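Local coordinates for succinate-semialdehyde dehydrogenase (Synechococcus sp., PDB 4ITA), which probably oxidises succinic semialdehyde to succinate with a nicotinamide cofactor, and is captured here with NADPH bound, at residues Phe237-Phe240 and Pro241-Leu245; Trp394-Pro398 and Ala399-Arg403. One frame throughout, in Å; residues are numbered along the deposited sequence.

Contact 1: Phe237-Phe240 and Pro241-Leu245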
loop_
_atom_site.group_PDB
_atom_site.type_symbol
_atom_site.label_atom_id
_atom_site.label_comp_id
_atom_site.label_asym_id
_atom_site.label_seq_id
_atom_site.Cartn_x
_atom_site.Cartn_y
_atom_site.Cartn_z
ATOM N N PHE A 237 -3.478 -9.161 -26.319
ATOM C CA PHE A 237 -3.424 -8.245 -27.447
ATOM C C PHE A 237 -4.603 -8.677 -28.314
ATOM O O PHE A 237 -4.539 -9.693 -29.020
ATOM C CB PHE A 237 -2.082 -8.412 -28.172
ATOM C CG PHE A 237 -1.772 -7.335 -29.190
ATOM C CD1 PHE A 237 -2.194 -7.460 -30.507
ATOM C CD2 PHE A 237 -1.009 -6.229 -28.841
ATOM C CE1 PHE A 237 -1.875 -6.488 -31.445
ATOM C CE2 PHE A 237 -0.699 -5.248 -29.772
ATOM C CZ PHE A 237 -1.133 -5.383 -31.081
ATOM N N VAL A 238 -5.701 -7.940 -28.200
ATOM C CA VAL A 238 -6.973 -8.330 -28.790
ATOM C C VAL A 238 -7.185 -7.575 -30.086
ATOM O O VAL A 238 -7.063 -6.354 -30.119
ATOM C CB VAL A 238 -8.137 -8.032 -27.822
ATOM C CG1 VAL A 238 -9.429 -8.576 -28.393
ATOM C CG2 VAL A 238 -7.881 -8.649 -26.440
ATOM N N VAL A 239 -7.483 -8.303 -31.161
ATOM C CA VAL A 239 -7.655 -7.679 -32.466
ATOM C C VAL A 239 -9.031 -7.985 -33.035
ATOM O O VAL A 239 -9.367 -9.142 -33.274
ATOM C CB VAL A 239 -6.564 -8.125 -33.459
ATOM C CG1 VAL A 239 -6.702 -7.368 -34.778
ATOM C CG2 VAL A 239 -5.180 -7.893 -32.864
ATOM N N PHE A 240 -9.822 -6.939 -33.248
ATOM C CA PHE A 240 -11.205 -7.100 -33.691
ATOM C C PHE A 240 -11.412 -6.638 -35.145
ATOM O O PHE A 240 -10.513 -6.035 -35.736
ATOM C CB PHE A 240 -12.161 -6.453 -32.670
ATOM C CG PHE A 240 -12.803 -7.455 -31.755
ATOM C CD1 PHE A 240 -12.039 -8.467 -31.186
ATOM C CD2 PHE A 240 -14.160 -7.411 -31.480
ATOM C CE1 PHE A 240 -12.613 -9.408 -30.359
ATOM C CE2 PHE A 240 -14.741 -8.358 -30.648
ATOM C CZ PHE A 240 -13.970 -9.358 -30.090
ATOM N N PRO A 241 -12.580 -6.952 -35.739
ATOM C CA PRO A 241 -12.700 -6.785 -37.196
ATOM C C PRO A 241 -12.543 -5.362 -37.748
ATOM O O PRO A 241 -12.172 -5.219 -38.915
ATOM C CB PRO A 241 -14.102 -7.328 -37.491
ATOM C CG PRO A 241 -14.354 -8.314 -36.396
ATOM C CD PRO A 241 -13.732 -7.690 -35.183
ATOM N N SER A 242 -12.799 -4.336 -36.945
ATOM C CA SER A 242 -12.664 -2.966 -37.429
ATOM C C SER A 242 -11.263 -2.400 -37.229
ATOM O O SER A 242 -11.015 -1.232 -37.517
ATOM C CB SER A 242 -13.685 -2.048 -36.763
ATOM O OG SER A 242 -13.458 -1.950 -35.367
ATOM N N ALA A 243 -10.344 -3.224 -36.738
ATOM C CA ALA A 243 -8.972 -2.766 -36.510
ATOM C C ALA A 243 -8.208 -2.466 -37.800
ATOM O O ALA A 243 -8.495 -3.044 -38.846
ATOM C CB ALA A 243 -8.213 -3.797 -35.694
ATOM N N ASP A 244 -7.235 -1.560 -37.710
ATOM C CA ASP A 244 -6.224 -1.405 -38.753
ATOM C C ASP A 244 -5.293 -2.597 -38.610
ATOM O O ASP A 244 -4.390 -2.594 -37.767
ATOM C CB ASP A 244 -5.444 -0.095 -38.568
ATOM C CG ASP A 244 -4.376 0.143 -39.658
ATOM O OD1 ASP A 244 -3.903 -0.809 -40.324
ATOM O OD2 ASP A 244 -3.987 1.318 -39.830
ATOM N N LEU A 245 -5.518 -3.611 -39.437
ATOM C CA LEU A 245 -4.849 -4.897 -39.288
ATOM C C LEU A 245 -3.344 -4.791 -39.467
ATOM O O LEU A 245 -2.582 -5.357 -38.684
ATOM C CB LEU A 245 -5.419 -5.922 -40.273
ATOM C CG LEU A 245 -6.124 -7.162 -39.725
ATOM C CD1 LEU A 245 -7.002 -6.842 -38.518
ATOM C CD2 LEU A 245 -6.948 -7.812 -40.819
#

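Contact 2: Trp394-Pro398 and Ala399-Arg403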
loop_
_atom_site.group_PDB
_atom_site.type_symbol
_atom_site.label_atom_id
_atom_site.label_comp_id
_atom_site.label_asym_id
_atom_site.label_seq_id
_atom_site.Cartn_x
_atom_site.Cartn_y
_atom_site.Cartn_z
ATOM N N TRP A 394 -7.683 -3.683 -30.163
ATOM C CA TRP A 394 -7.680 -3.007 -31.455
ATOM C C TRP A 394 -9.064 -3.076 -32.079
ATOM O O TRP A 394 -9.551 -4.150 -32.425
ATOM C CB TRP A 394 -6.610 -3.611 -32.366
ATOM C CG TRP A 394 -5.252 -3.375 -31.796
ATOM C CD1 TRP A 394 -4.726 -3.947 -30.671
ATOM C CD2 TRP A 394 -4.267 -2.462 -32.283
ATOM N NE1 TRP A 394 -3.472 -3.446 -30.434
ATOM C CE2 TRP A 394 -3.161 -2.539 -31.410
ATOM C CE3 TRP A 394 -4.207 -1.596 -33.379
ATOM C CZ2 TRP A 394 -2.003 -1.778 -31.602
ATOM C CZ3 TRP A 394 -3.061 -0.839 -33.565
ATOM C CH2 TRP A 394 -1.974 -0.938 -32.685
ATOM N N THR A 395 -9.695 -1.915 -32.177
ATOM C CA THR A 395 -11.046 -1.798 -32.696
ATOM C C THR A 395 -11.337 -0.328 -32.883
ATOM O O THR A 395 -10.829 0.515 -32.144
ATOM C CB THR A 395 -12.096 -2.402 -31.734
ATOM O OG1 THR A 395 -13.405 -2.011 -32.168
ATOM C CG2 THR A 395 -11.875 -1.914 -30.303
ATOM N N ASN A 396 -12.157 -0.021 -33.879
ATOM C CA ASN A 396 -12.569 1.349 -34.117
ATOM C C ASN A 396 -14.060 1.556 -33.908
ATOM O O ASN A 396 -14.623 2.572 -34.319
ATOM C CB ASN A 396 -12.100 1.805 -35.492
ATOM C CG ASN A 396 -10.607 2.001 -35.528
ATOM O OD1 ASN A 396 -10.086 2.925 -34.906
ATOM N ND2 ASN A 396 -9.901 1.107 -36.209
ATOM N N ASP A 397 -14.684 0.588 -33.248
ATOM C CA ASP A 397 -16.073 0.703 -32.820
ATOM C C ASP A 397 -16.095 1.294 -31.414
ATOM O O ASP A 397 -15.570 0.688 -30.485
ATOM C CB ASP A 397 -16.747 -0.670 -32.814
ATOM C CG ASP A 397 -18.207 -0.595 -32.418
ATOM O OD1 ASP A 397 -19.029 -0.218 -33.279
ATOM O OD2 ASP A 397 -18.542 -0.899 -31.254
ATOM N N PRO A 398 -16.704 2.479 -31.243
ATOM C CA PRO A 398 -16.668 3.133 -29.928
ATOM C C PRO A 398 -17.258 2.282 -28.804
ATOM O O PRO A 398 -16.714 2.285 -27.697
ATOM C CB PRO A 398 -17.498 4.405 -30.147
ATOM C CG PRO A 398 -17.387 4.664 -31.623
ATOM C CD PRO A 398 -17.386 3.306 -32.255
ATOM N N ALA A 399 -18.334 1.551 -29.079
ATOM C CA ALA A 399 -18.956 0.720 -28.053
ATOM C C ALA A 399 -18.033 -0.418 -27.613
ATOM O O ALA A 399 -17.935 -0.725 -26.421
ATOM C CB ALA A 399 -20.286 0.180 -28.537
ATOM N N GLU A 400 -17.358 -1.044 -28.574
ATOM C CA GLU A 400 -16.365 -2.061 -28.245
ATOM C C GLU A 400 -15.215 -1.458 -27.443
ATOM O O GLU A 400 -14.770 -2.051 -26.463
ATOM C CB GLU A 400 -15.824 -2.742 -29.508
ATOM C CG GLU A 400 -16.861 -3.555 -30.252
ATOM C CD GLU A 400 -16.285 -4.322 -31.431
ATOM O OE1 GLU A 400 -15.189 -3.961 -31.921
ATOM O OE2 GLU A 400 -16.935 -5.298 -31.867
ATOM N N GLN A 401 -14.730 -0.292 -27.864
ATOM C CA GLN A 401 -13.638 0.374 -27.150
ATOM C C GLN A 401 -13.986 0.568 -25.681
ATOM O O GLN A 401 -13.180 0.269 -24.797
ATOM C CB GLN A 401 -13.307 1.726 -27.786
ATOM C CG GLN A 401 -12.768 1.627 -29.193
ATOM C CD GLN A 401 -12.565 2.981 -29.835
ATOM O OE1 GLN A 401 -13.180 3.975 -29.429
ATOM N NE2 GLN A 401 -11.721 3.029 -30.859
ATOM N N GLN A 402 -15.196 1.050 -25.420
ATOM C CA GLN A 402 -15.613 1.295 -24.044
ATOM C C GLN A 402 -15.738 0.011 -23.234
ATOM O O GLN A 402 -15.344 -0.031 -22.067
ATOM C CB GLN A 402 -16.899 2.121 -24.001
ATOM C CG GLN A 402 -16.691 3.573 -24.443
ATOM C CD GLN A 402 -15.573 4.277 -23.671
ATOM O OE1 GLN A 402 -15.573 4.299 -22.441
ATOM N NE2 GLN A 402 -14.617 4.857 -24.398
ATOM N N ARG A 403 -16.261 -1.049 -23.839
ATOM C CA ARG A 403 -16.346 -2.319 -23.128
ATOM C C ARG A 403 -14.964 -2.885 -22.804
ATOM O O ARG A 403 -14.752 -3.396 -21.703
ATOM C CB ARG A 403 -17.198 -3.337 -23.888
ATOM C CG ARG A 403 -18.696 -3.057 -23.798
ATOM C CD ARG A 403 -19.521 -4.308 -24.078
ATOM N NE ARG A 403 -19.233 -5.388 -23.135
ATOM C CZ ARG A 403 -19.513 -6.670 -23.354
ATOM N NH1 ARG A 403 -20.082 -7.041 -24.493
ATOM N NH2 ARG A 403 -19.213 -7.585 -22.442
HETATM O O HOH W 1 -10.906 4.862 -32.981
HETATM O O HOH W 2 -20.380 1.875 -31.457
#

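Contact 1: Phe237-Phe240 and Pro241-Leu245
Val-239 and Ala-243 meet across a type I beta turn that runs from Phe-240 to Ala-243, at the point where strand 235-239 ends and the chain turns toward helix 245-257. The turn is closed by the hydrogen bond from Ala-243 N to Phe-240 O, 3.0 Å long and 161° at the hydrogen.

The side chain of Phe-240 can be followed outward. Its CB lies 3.2 Å from CD of Pro-241, and the two side chains leave the backbone in a common direction, neighbour against neighbour. CG of Phe-240 is 3.6 Å from Pro-241 CD, and its CD2 stays almost as near to that methylene, so one methylene of proline accompanies the root and near flank of the ring. Beyond that the ring leaves the turn and takes edge-to-face partners in His-273 and Phe-404.

On Val-239, CG1 does the touching. It is set anti to the backbone N (chi1 -175°), and from there it reaches Ala-243 CB at 4.0 Å and Leu-245 CD1 at 3.8 Å. Ile-276 of helix 274-289 touches both Val-239 and Leu-245. Ser-242 OG turns to another partner, Asn-396 N.

A single backbone hydrogen bond thus sets the course of the turn, while the apolar contacts across it, with Ile-276 against Val-239 and Leu-245, seat it on helix 274-289.

Contact 2: Trp394-Pro398 and Ala399-Arg403
Thr-395 OG1 is gripped from several sides. It donates to Glu-400 OE1 at 2.7 Å, on that oxygen's anti lone pair, and it accepts from Asp-397 N at 3.1 Å, which makes an ST turn; outside the segment it is also hydrogen-bonded to Ser-242 OG. With OG1 anti to the backbone N (chi1 168°), the hydroxyl bridges the loop and the first turn of helix 398-407.

Asp-397 is the N-cap of that helix. Its OD2 accepts from Glu-400 N at 2.9 Å, met on the anti side of the carboxylate and 16° out of its plane. The planes of the Asp-397 and Glu-400 carboxylates stand 71° apart, and Asp-397 OD2 lies 4.6 Å from Glu-400 OE1; the backbone N-H and the threonine hydroxyl probably temper repulsion between these like charges.

Gln-401 reaches back over the same loop. Its backbone N donates to Asp-397 O, opening the helical hydrogen bonding, and Gln-402 N repeats the pattern with Pro-398 O. The extended side chain of Gln-401 brings NE2 to Thr-395 O at 3.0 Å, the acceptor lying close to the amide plane. A water then accepts from the same NE2 and donates to Asn-396 OD1, 2.9 Å from each.

In the fold
Both contacts sit where a strand of the seven-stranded mixed sheet gives way to a helix: contact 1 follows strand 235-239, contact 2 its parallel neighbour 390-394. Their centres are about 10 Å apart, and they touch directly. Val-238 O lies 2.7 Å from Trp-394 N, a probable hydrogen bond between the strands, and the Phe-237 and Trp-394 rings meet with planes about 35° apart. Contact 1 is partly buried and mostly apolar, whereas contact 2 is a surface contact held by side-chain and helical backbone hydrogen bonds, with waters at its edge. Each loop ends in an aspartate N-cap, OD1 of Asp-244 bonding to Glu-247 N in the first. Gln-401 of contact 2 also packs on Leu-455 of the second subunit.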